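Local coordinates for sefir domain protein (PDB 5Y8E) that is a bacterial SEFIR domain, probably a signalling module that works by associating with other SEFIR domains, at residues A[2-7]-A[30-35]; A[62-67]-A[101-106]; A[71-76]-A[115-120]; A[124-129]-A[136-141]. One frame throughout, in Å; residues are numbered along the deposited sequence.

Contact 1: A[2-7]-A[30-35]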
# COMPACT_ATOMS: atom_id res chain seq x y z
N PRO A 2 -6.39 12.79 6.08
CA PRO A 2 -5.29 11.97 5.56
C PRO A 2 -5.51 11.63 4.09
O PRO A 2 -6.61 11.21 3.72
CB PRO A 2 -5.37 10.69 6.40
CG PRO A 2 -6.02 11.12 7.67
CD PRO A 2 -7.00 12.19 7.29
N HIS A 3 -4.49 11.82 3.27
CA HIS A 3 -4.57 11.40 1.88
C HIS A 3 -3.83 10.08 1.73
O HIS A 3 -2.63 10.00 2.02
CB HIS A 3 -4.00 12.46 0.95
CG HIS A 3 -4.72 13.77 1.00
ND1 HIS A 3 -4.24 14.92 0.42
CD2 HIS A 3 -5.90 14.11 1.59
CE1 HIS A 3 -5.09 15.91 0.64
NE2 HIS A 3 -6.10 15.45 1.35
N VAL A 4 -4.55 9.07 1.27
CA VAL A 4 -4.03 7.71 1.24
C VAL A 4 -3.91 7.16 -0.19
O VAL A 4 -4.92 7.06 -0.90
CB VAL A 4 -4.95 6.78 2.07
CG1 VAL A 4 -4.46 5.35 2.01
CG2 VAL A 4 -5.04 7.27 3.52
N PHE A 5 -2.70 6.82 -0.62
CA PHE A 5 -2.48 6.20 -1.93
C PHE A 5 -2.48 4.68 -1.78
O PHE A 5 -1.91 4.15 -0.82
CB PHE A 5 -1.15 6.68 -2.54
CG PHE A 5 -0.73 5.93 -3.79
CD1 PHE A 5 -1.57 5.86 -4.90
CD2 PHE A 5 0.51 5.31 -3.84
CE1 PHE A 5 -1.18 5.17 -6.04
CE2 PHE A 5 0.91 4.61 -4.98
CZ PHE A 5 0.06 4.55 -6.08
N ILE A 6 -3.12 3.97 -2.70
CA ILE A 6 -3.11 2.51 -2.67
C ILE A 6 -2.26 1.98 -3.82
O ILE A 6 -2.59 2.15 -5.00
CB ILE A 6 -4.54 1.92 -2.73
CG1 ILE A 6 -5.38 2.46 -1.57
CG2 ILE A 6 -4.49 0.39 -2.73
CD1 ILE A 6 -6.82 1.92 -1.53
N SER A 7 -1.14 1.36 -3.46
CA SER A 7 -0.26 0.72 -4.42
C SER A 7 -0.63 -0.75 -4.49
O SER A 7 -0.63 -1.45 -3.47
CB SER A 7 1.20 0.90 -3.99
OG SER A 7 2.10 0.26 -4.89
N SER A 30 -14.10 5.94 7.01
CA SER A 30 -12.89 6.33 7.74
C SER A 30 -12.46 7.79 7.52
O SER A 30 -11.46 8.23 8.08
CB SER A 30 -11.74 5.37 7.43
OG SER A 30 -12.10 4.04 7.78
N GLY A 31 -13.21 8.53 6.71
CA GLY A 31 -12.97 9.96 6.56
C GLY A 31 -11.62 10.33 5.97
O GLY A 31 -11.04 11.36 6.32
N VAL A 32 -11.10 9.49 5.09
CA VAL A 32 -9.85 9.82 4.41
C VAL A 32 -10.09 10.05 2.92
O VAL A 32 -11.12 9.67 2.38
CB VAL A 32 -8.77 8.74 4.59
CG1 VAL A 32 -8.46 8.52 6.07
CG2 VAL A 32 -9.18 7.44 3.91
N GLU A 33 -9.11 10.68 2.27
CA GLU A 33 -9.12 10.83 0.82
C GLU A 33 -8.26 9.73 0.24
O GLU A 33 -7.13 9.53 0.70
CB GLU A 33 -8.56 12.19 0.43
CG GLU A 33 -9.39 13.37 0.92
CD GLU A 33 -10.72 13.47 0.21
OE1 GLU A 33 -10.89 12.82 -0.85
OE2 GLU A 33 -11.61 14.19 0.70
N VAL A 34 -8.78 9.01 -0.75
CA VAL A 34 -8.01 7.92 -1.35
C VAL A 34 -7.59 8.27 -2.76
O VAL A 34 -8.40 8.74 -3.57
CB VAL A 34 -8.78 6.57 -1.32
CG1 VAL A 34 -8.02 5.50 -2.10
CG2 VAL A 34 -9.00 6.11 0.11
N ILE A 35 -6.30 8.08 -3.03
CA ILE A 35 -5.75 8.21 -4.37
C ILE A 35 -5.70 6.83 -5.02
O ILE A 35 -4.90 5.97 -4.63
CB ILE A 35 -4.32 8.82 -4.34
CG1 ILE A 35 -4.33 10.16 -3.60
CG2 ILE A 35 -3.79 8.98 -5.76
CD1 ILE A 35 -2.93 10.72 -3.28

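Contact 2: A[62-67]-A[101-106]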
# COMPACT_ATOMS: atom_id res chain seq x y z
N LEU A 62 -0.75 2.61 1.21
CA LEU A 62 -1.08 1.21 1.46
C LEU A 62 -0.41 0.36 0.40
O LEU A 62 -0.53 0.65 -0.80
CB LEU A 62 -2.59 0.99 1.42
CG LEU A 62 -3.45 1.90 2.30
CD1 LEU A 62 -4.90 1.39 2.38
CD2 LEU A 62 -2.84 2.07 3.70
N VAL A 63 0.32 -0.67 0.82
CA VAL A 63 0.98 -1.55 -0.14
C VAL A 63 0.24 -2.87 -0.08
O VAL A 63 0.34 -3.59 0.92
CB VAL A 63 2.48 -1.74 0.18
CG1 VAL A 63 3.15 -2.49 -0.96
CG2 VAL A 63 3.17 -0.40 0.38
N ILE A 64 -0.53 -3.16 -1.12
CA ILE A 64 -1.38 -4.35 -1.10
C ILE A 64 -0.54 -5.56 -1.48
O ILE A 64 -0.31 -5.84 -2.67
CB ILE A 64 -2.60 -4.21 -2.03
CG1 ILE A 64 -3.37 -2.92 -1.71
CG2 ILE A 64 -3.49 -5.43 -1.90
CD1 ILE A 64 -3.75 -2.76 -0.23
N CYS A 65 -0.08 -6.27 -0.47
CA CYS A 65 0.86 -7.34 -0.70
C CYS A 65 0.19 -8.69 -0.83
O CYS A 65 0.15 -9.47 0.12
CB CYS A 65 1.88 -7.37 0.44
SG CYS A 65 2.98 -5.94 0.47
N ASP A 66 -0.37 -8.96 -2.01
CA ASP A 66 -0.72 -10.34 -2.33
C ASP A 66 0.52 -11.02 -2.91
O ASP A 66 1.57 -10.39 -3.07
CB ASP A 66 -1.94 -10.41 -3.26
CG ASP A 66 -1.73 -9.72 -4.61
OD1 ASP A 66 -0.78 -8.93 -4.77
OD2 ASP A 66 -2.56 -9.96 -5.51
N LYS A 67 0.41 -12.31 -3.21
CA LYS A 67 1.56 -13.07 -3.70
C LYS A 67 2.12 -12.45 -4.98
O LYS A 67 3.34 -12.33 -5.15
CB LYS A 67 1.18 -14.53 -3.93
CG LYS A 67 2.27 -15.36 -4.58
CD LYS A 67 1.94 -16.84 -4.54
CE LYS A 67 2.69 -17.54 -3.41
NZ LYS A 67 2.25 -18.95 -3.18
N ILE A 101 2.14 1.47 4.79
CA ILE A 101 1.37 0.49 5.56
C ILE A 101 1.16 -0.74 4.68
O ILE A 101 0.22 -0.80 3.87
CB ILE A 101 0.01 1.04 6.00
CG1 ILE A 101 0.18 2.33 6.81
CG2 ILE A 101 -0.78 -0.02 6.82
CD1 ILE A 101 -1.15 3.02 7.13
N PRO A 102 2.05 -1.73 4.81
CA PRO A 102 1.91 -2.95 4.02
C PRO A 102 0.77 -3.79 4.57
O PRO A 102 0.68 -3.96 5.78
CB PRO A 102 3.25 -3.66 4.24
CG PRO A 102 4.20 -2.58 4.70
CD PRO A 102 3.33 -1.69 5.54
N ILE A 103 -0.09 -4.28 3.69
CA ILE A 103 -1.16 -5.20 4.08
C ILE A 103 -0.89 -6.53 3.39
O ILE A 103 -0.93 -6.62 2.16
CB ILE A 103 -2.54 -4.68 3.65
CG1 ILE A 103 -2.78 -3.26 4.17
CG2 ILE A 103 -3.64 -5.63 4.14
CD1 ILE A 103 -4.07 -2.62 3.62
N SER A 104 -0.60 -7.57 4.18
CA SER A 104 -0.33 -8.89 3.62
C SER A 104 -1.61 -9.69 3.44
O SER A 104 -2.35 -9.92 4.40
CB SER A 104 0.65 -9.67 4.51
OG SER A 104 1.05 -10.88 3.89
N LEU A 105 -1.87 -10.10 2.20
CA LEU A 105 -3.04 -10.90 1.90
C LEU A 105 -2.59 -12.35 1.83
O LEU A 105 -2.18 -12.83 0.77
CB LEU A 105 -3.67 -10.48 0.58
CG LEU A 105 -4.07 -9.00 0.50
CD1 LEU A 105 -4.87 -8.74 -0.78
CD2 LEU A 105 -4.87 -8.59 1.72
N GLY A 106 -2.62 -13.03 2.97
CA GLY A 106 -2.14 -14.40 3.03
C GLY A 106 -0.66 -14.47 3.38
O GLY A 106 -0.03 -13.45 3.68
O HOH W 1 -1.81 -13.57 -2.25

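Contact 3: A[71-76]-A[115-120]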
# COMPACT_ATOMS: atom_id res chain seq x y z
N GLU A 71 5.96 -11.13 -5.59
CA GLU A 71 6.83 -11.86 -6.52
C GLU A 71 7.36 -10.94 -7.63
O GLU A 71 8.51 -11.06 -8.04
CB GLU A 71 6.12 -13.09 -7.08
CG GLU A 71 5.73 -14.10 -6.00
CD GLU A 71 5.50 -15.50 -6.52
OE1 GLU A 71 4.97 -15.64 -7.64
OE2 GLU A 71 5.85 -16.46 -5.80
N LYS A 72 6.53 -10.01 -8.08
CA LYS A 72 6.94 -9.05 -9.10
C LYS A 72 7.87 -7.99 -8.52
O LYS A 72 8.82 -7.55 -9.17
CB LYS A 72 5.71 -8.40 -9.73
CG LYS A 72 4.93 -9.31 -10.70
CD LYS A 72 3.48 -8.84 -10.84
CE LYS A 72 2.83 -9.33 -12.12
NZ LYS A 72 3.14 -8.43 -13.28
N ALA A 73 7.59 -7.59 -7.28
CA ALA A 73 8.44 -6.63 -6.58
C ALA A 73 9.82 -7.23 -6.37
O ALA A 73 10.84 -6.52 -6.44
CB ALA A 73 7.82 -6.26 -5.25
N ASN A 74 9.86 -8.53 -6.13
CA ASN A 74 11.12 -9.23 -5.91
C ASN A 74 11.90 -9.52 -7.19
O ASN A 74 13.13 -9.57 -7.17
CB ASN A 74 10.87 -10.54 -5.15
CG ASN A 74 10.51 -10.31 -3.69
OD1 ASN A 74 10.80 -9.25 -3.12
ND2 ASN A 74 9.89 -11.31 -3.07
N THR A 75 11.20 -9.70 -8.31
CA THR A 75 11.83 -10.15 -9.55
C THR A 75 12.17 -9.03 -10.53
O THR A 75 13.32 -8.92 -10.98
CB THR A 75 10.98 -11.21 -10.26
OG1 THR A 75 10.64 -12.25 -9.32
CG2 THR A 75 11.74 -11.81 -11.43
N ARG A 76 11.18 -8.21 -10.88
CA ARG A 76 11.35 -7.12 -11.84
C ARG A 76 11.81 -7.62 -13.21
O ARG A 76 12.83 -7.16 -13.73
CB ARG A 76 12.34 -6.08 -11.32
CG ARG A 76 11.73 -4.92 -10.56
CD ARG A 76 12.73 -4.32 -9.58
NE ARG A 76 12.80 -5.11 -8.35
CZ ARG A 76 13.93 -5.41 -7.72
NH1 ARG A 76 15.09 -4.98 -8.19
NH2 ARG A 76 13.90 -6.13 -6.61
N PRO A 115 7.67 -7.60 0.15
CA PRO A 115 8.82 -7.61 -0.75
C PRO A 115 10.13 -7.70 0.03
O PRO A 115 10.17 -7.19 1.16
CB PRO A 115 8.71 -6.26 -1.46
CG PRO A 115 7.24 -5.97 -1.45
CD PRO A 115 6.77 -6.46 -0.10
N ASP A 116 11.14 -8.34 -0.55
CA ASP A 116 12.42 -8.61 0.12
C ASP A 116 13.09 -7.36 0.68
O ASP A 116 13.77 -7.41 1.71
CB ASP A 116 13.42 -9.26 -0.86
CG ASP A 116 13.04 -10.67 -1.25
OD1 ASP A 116 12.40 -11.38 -0.44
OD2 ASP A 116 13.39 -11.07 -2.38
N PHE A 117 12.91 -6.25 -0.03
CA PHE A 117 13.67 -5.04 0.25
C PHE A 117 13.00 -4.09 1.23
O PHE A 117 13.58 -3.06 1.60
CB PHE A 117 14.01 -4.31 -1.05
CG PHE A 117 12.83 -3.99 -1.90
CD1 PHE A 117 12.12 -2.82 -1.69
CD2 PHE A 117 12.44 -4.85 -2.92
CE1 PHE A 117 11.02 -2.52 -2.48
CE2 PHE A 117 11.35 -4.55 -3.71
CZ PHE A 117 10.63 -3.39 -3.49
N PHE A 118 11.79 -4.43 1.66
CA PHE A 118 11.14 -3.68 2.72
C PHE A 118 11.95 -3.89 3.99
O PHE A 118 12.10 -5.03 4.45
CB PHE A 118 9.68 -4.12 2.89
CG PHE A 118 8.74 -3.50 1.88
CD1 PHE A 118 7.41 -3.27 2.21
CD2 PHE A 118 9.18 -3.14 0.61
CE1 PHE A 118 6.54 -2.69 1.30
CE2 PHE A 118 8.31 -2.57 -0.31
CZ PHE A 118 6.99 -2.34 0.04
N LYS A 119 12.48 -2.81 4.55
CA LYS A 119 13.45 -2.92 5.64
C LYS A 119 12.83 -3.37 6.96
O LYS A 119 13.37 -4.26 7.61
CB LYS A 119 14.25 -1.63 5.80
CG LYS A 119 15.18 -1.38 4.63
CD LYS A 119 15.76 0.01 4.68
CE LYS A 119 16.20 0.47 3.30
NZ LYS A 119 16.03 1.94 3.14
N SER A 120 11.72 -2.76 7.35
CA SER A 120 10.97 -3.31 8.48
C SER A 120 10.15 -4.50 7.97
O SER A 120 9.65 -4.48 6.85
CB SER A 120 10.09 -2.26 9.15
OG SER A 120 9.18 -1.68 8.24

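Contact 4: A[124-129]-A[136-141]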
# COMPACT_ATOMS: atom_id res chain seq x y z
N LEU A 124 0.42 -5.29 8.13
CA LEU A 124 -0.86 -5.70 8.68
C LEU A 124 -1.23 -7.01 8.02
O LEU A 124 -1.49 -7.05 6.82
CB LEU A 124 -1.93 -4.64 8.40
CG LEU A 124 -3.38 -5.00 8.77
CD1 LEU A 124 -3.48 -5.30 10.24
CD2 LEU A 124 -4.32 -3.87 8.39
N GLY A 125 -1.22 -8.08 8.80
CA GLY A 125 -1.65 -9.38 8.31
C GLY A 125 -3.16 -9.40 8.23
O GLY A 125 -3.84 -9.47 9.26
N TRP A 126 -3.70 -9.33 7.02
CA TRP A 126 -5.15 -9.30 6.85
C TRP A 126 -5.80 -10.59 7.33
O TRP A 126 -5.40 -11.70 6.95
CB TRP A 126 -5.51 -9.03 5.39
CG TRP A 126 -6.92 -8.59 5.18
CD1 TRP A 126 -7.96 -9.34 4.70
CD2 TRP A 126 -7.46 -7.29 5.46
NE1 TRP A 126 -9.11 -8.58 4.66
CE2 TRP A 126 -8.83 -7.32 5.12
CE3 TRP A 126 -6.91 -6.10 5.95
CZ2 TRP A 126 -9.66 -6.21 5.26
CZ3 TRP A 126 -7.74 -4.99 6.09
CH2 TRP A 126 -9.09 -5.05 5.75
N ASN A 127 -6.81 -10.45 8.19
CA ASN A 127 -7.52 -11.62 8.70
C ASN A 127 -8.88 -11.72 8.03
O ASN A 127 -9.82 -11.00 8.38
CB ASN A 127 -7.66 -11.53 10.22
CG ASN A 127 -8.23 -12.80 10.83
OD1 ASN A 127 -8.65 -13.70 10.11
ND2 ASN A 127 -8.25 -12.87 12.15
N TYR A 128 -8.98 -12.63 7.06
CA TYR A 128 -10.23 -12.80 6.33
C TYR A 128 -11.35 -13.35 7.21
O TYR A 128 -12.53 -13.27 6.84
CB TYR A 128 -10.03 -13.70 5.11
CG TYR A 128 -9.22 -13.06 4.00
CD1 TYR A 128 -9.80 -12.15 3.12
CD2 TYR A 128 -7.88 -13.39 3.82
CE1 TYR A 128 -9.07 -11.57 2.10
CE2 TYR A 128 -7.14 -12.81 2.80
CZ TYR A 128 -7.74 -11.91 1.95
OH TYR A 128 -7.01 -11.33 0.92
N GLU A 129 -10.99 -13.92 8.36
CA GLU A 129 -11.97 -14.47 9.30
C GLU A 129 -12.41 -13.45 10.34
O GLU A 129 -13.28 -13.73 11.16
CB GLU A 129 -11.41 -15.71 9.98
CG GLU A 129 -10.74 -16.69 9.03
CD GLU A 129 -11.63 -17.10 7.86
OE1 GLU A 129 -12.84 -17.35 8.06
OE2 GLU A 129 -11.11 -17.18 6.72
N LYS A 136 -10.34 -2.22 11.34
CA LYS A 136 -10.18 -1.31 12.47
C LYS A 136 -8.70 -0.98 12.66
O LYS A 136 -8.34 0.18 12.91
CB LYS A 136 -10.75 -1.94 13.74
CG LYS A 136 -10.63 -1.08 14.99
CD LYS A 136 -11.22 -1.84 16.18
CE LYS A 136 -11.11 -1.05 17.47
NZ LYS A 136 -9.70 -0.84 17.89
N GLU A 137 -7.84 -1.99 12.54
CA GLU A 137 -6.41 -1.76 12.71
C GLU A 137 -5.83 -0.95 11.56
O GLU A 137 -4.98 -0.08 11.77
CB GLU A 137 -5.65 -3.07 12.90
CG GLU A 137 -4.13 -2.91 13.01
CD GLU A 137 -3.65 -2.20 14.27
OE1 GLU A 137 -4.48 -1.80 15.12
OE2 GLU A 137 -2.42 -2.06 14.43
N LEU A 138 -6.30 -1.22 10.34
CA LEU A 138 -5.86 -0.44 9.18
C LEU A 138 -6.20 1.03 9.37
O LEU A 138 -5.38 1.92 9.12
CB LEU A 138 -6.51 -0.96 7.89
CG LEU A 138 -6.33 -0.10 6.64
CD1 LEU A 138 -4.85 0.03 6.26
CD2 LEU A 138 -7.11 -0.70 5.48
N GLU A 139 -7.42 1.28 9.84
CA GLU A 139 -7.91 2.63 10.09
C GLU A 139 -7.05 3.32 11.16
O GLU A 139 -6.67 4.49 11.00
CB GLU A 139 -9.37 2.54 10.53
CG GLU A 139 -10.04 3.85 10.79
CD GLU A 139 -11.45 3.64 11.26
OE1 GLU A 139 -12.39 3.79 10.44
OE2 GLU A 139 -11.63 3.28 12.44
N ARG A 140 -6.74 2.60 12.23
CA ARG A 140 -5.86 3.13 13.28
C ARG A 140 -4.50 3.53 12.72
O ARG A 140 -4.00 4.62 13.01
CB ARG A 140 -5.67 2.09 14.39
CG ARG A 140 -4.95 2.65 15.62
CD ARG A 140 -4.53 1.58 16.62
NE ARG A 140 -3.47 0.72 16.09
CZ ARG A 140 -2.19 1.07 16.03
NH1 ARG A 140 -1.80 2.26 16.47
NH2 ARG A 140 -1.29 0.23 15.54
N LEU A 141 -3.90 2.65 11.92
CA LEU A 141 -2.58 2.91 11.35
C LEU A 141 -2.59 4.12 10.41
O LEU A 141 -1.63 4.90 10.37
CB LEU A 141 -2.08 1.67 10.62
CG LEU A 141 -1.70 0.48 11.51
CD1 LEU A 141 -1.60 -0.79 10.69
CD2 LEU A 141 -0.39 0.78 12.22

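Contact 1: A[2-7]-A[30-35]
His3 and Glu33 lie side by side on one face of a parallel strand pair, the two strands of a beta-alpha-beta unit whose crossover is helix 13-29. Both side chains leave the backbone pointing the same way, and the imidazole passes alongside the aliphatic part of the glutamate, with CD2 of His3 3.5 Å from CB of Glu33. The bend of Glu33 at chi2 (-69°) carries its carboxylate away, and ring and carboxylate planes stand 84° apart. Further along this face, Phe5 and Ile35 cross at about a right angle. The ring turns an edge to the partner strand: CD1 of Phe5 approaches O of Ile35 at 3.3 Å and CG2 of Ile35 at 3.9 Å, while residues of helix 47-57 cover the pair. The other face is aliphatic. There Val32 reaches Pro2 through CG1 and Val4 through its CB and CG2, and CD1 of Ile6 extends to CG1 of Val34 at 3.8 Å, with helices 13-29 and 131-143 alongside. The two strands donate N-H groups in turn: Val4 N to Glu33 O, then Ile35 N to Val4 O. The last bond, from N of Ile6 to O of Ile35, is weak at 3.3 Å.

Contact 2: A[62-67]-A[101-106]
Strands 62-65 and 101-104 run parallel, their axes 4.5 Å apart at closest approach and 21° apart in direction, in the central sheet of this alpha/beta SEFIR domain. Leu62 pairs with Ile101, Val63 with Pro102, Ile64 with Ile103 and Cys65 with Ser104. Val63 and Cys65 do the bonding for the first strand: each gives its N-H to one residue of the partner and its carbonyl to the residue two further on, at Ile101 and Ile103, then Ile103 and Leu105. The second bond, from N of Ile103 to O of Val63, is nearly straight, with an angle of 174° at the hydrogen.

On the face of Leu62 and Ile64 the side chains are wholly aliphatic. Leu62 lies alongside Ile101, pointing the same way, and its CD2 branch touches CB of Ile101 at 3.8 Å. Ile64 folds back at chi2 (-53°), bringing CD1 against CD1 of Ile103 at 3.9 Å, whereas its CG2 branch crosses Leu105 and meets CD1 there at 3.8 Å. Helices 13-29 and 131-143 cover this layer. On the reverse face Cys65 puts CB 3.4 Å from O of Ile103.

Beyond the paired residues, Asp66 is the N-cap of the following helix: OD1 accepts from N of Tyr69, and OD2 is hydrogen-bonded to Ser11. One water bridges the diverging ends, accepting from N of Lys67 at 2.7 Å and donating to O of Leu105 at 3.1 Å.

Contact 3: A[71-76]-A[115-120]
Asn74, near the C-terminal end of helix 67-75, reaches across to the type I beta turn formed by Pro115 to Phe118. With CG anti to its own carbonyl carbon, the side chain swings its amide to the turn, where OD1 of Asn74 accepts from N of Asp116 at 2.7 Å. The bond is almost straight, 177° at the hydrogen, and uses an in-plane lone pair of the amide oxygen. Over that amide lies the carboxylate of Asp116, stacked with the two planes only 7° apart although the side chains cross at about a right angle. OD2 of Asp116 and OD1 of Asn74, both acceptors, come within 3.3 Å of each other without bonding.

Next to this polar pair, CB of Ala73 rests on the ring of Pro115, 3.9 Å from CG. Phe117 takes a chi1 of 55°, which places CG between its backbone N and carbonyl carbon; one ring face is covered at its rim by CB of Pro115, and CE2 meets O of Ala73 edge-on at 3.4 Å. The same carbonyl oxygen is gripped side-on by Arg76, the first residue beyond the helix, whose NE and NH2 both donate to it, each at 3.1 Å and in the guanidinium plane. The guanidinium stands perpendicular to the Phe117 ring.

The contact joins the end of helix 67-75 to the loop between strands 111-112 and 124-125. Pro89 of helix 89-93 touches both Arg76 and Phe117, Tyr92 stacks on Phe118, and Pro115 and Phe118 rest on Cys65 and Val63 of strand 60-65.

Contact 4: A[124-129]-A[136-141]
Glu137 meets Leu124 through its aliphatic stem in this strand-to-helix contact, where the last strand of the SEFIR sheet packs against helix 131-143. CG of Glu137 lies 3.7 Å from CD1 of Leu124, the two side chains crossing at a slant. A bend at chi2 (68°) then turns the carboxylate onward along its own helix.

Leu138 comes next and takes the other branch of Leu124. CB of Leu138 touches CD2 of Leu124 at 3.7 Å, the side chains at about a right angle, while CD2 of Leu138 approaches CZ3 of the Trp126 indole at 4.4 Å. Arg140 then holds the carboxylate of Glu137 side-on in a two-pronged salt bridge, NE to OE1 at 2.9 Å and NH2 to OE2 at 2.8 Å. Both oxygens lie close to the guanidinium plane, but the nitrogens approach from outside the carboxylate plane. One turn past Glu137, Leu141 adds a looser touch, its CD1 4.5 Å from CB of Leu124.

Strand 124-125 is bonded through its backbone to strand 100-108, and Ile103 of that strand touches both Trp126 and Leu138. Trp18 of helix 13-29 meets Trp126 edge-to-face, so the indole sits where helices 13-29 and 131-143 and the sheet converge.

Overall arrangement
From the N terminus, contact 1 closes first, bringing strand 33-35 back beside strand 3-7 after helix 13-29. Contact 2 then opens on strand 60-65, the other neighbour of strand 3-7, and closes at strand 100-108. Contact 3 opens before that closure and ends after it, so the two cross; they also touch where Pro102 of contact 2 packs on Phe118 of contact 3. Contact 4 is a short, separate closure near the C terminus. Its strand 124-125 bonds to strand 100-108 of contact 2, and Glu139 on its helix reaches Ser30 of contact 1. Contacts 1 and 3 lie on opposite sides of the chain's centre, about 23 Å apart between centres.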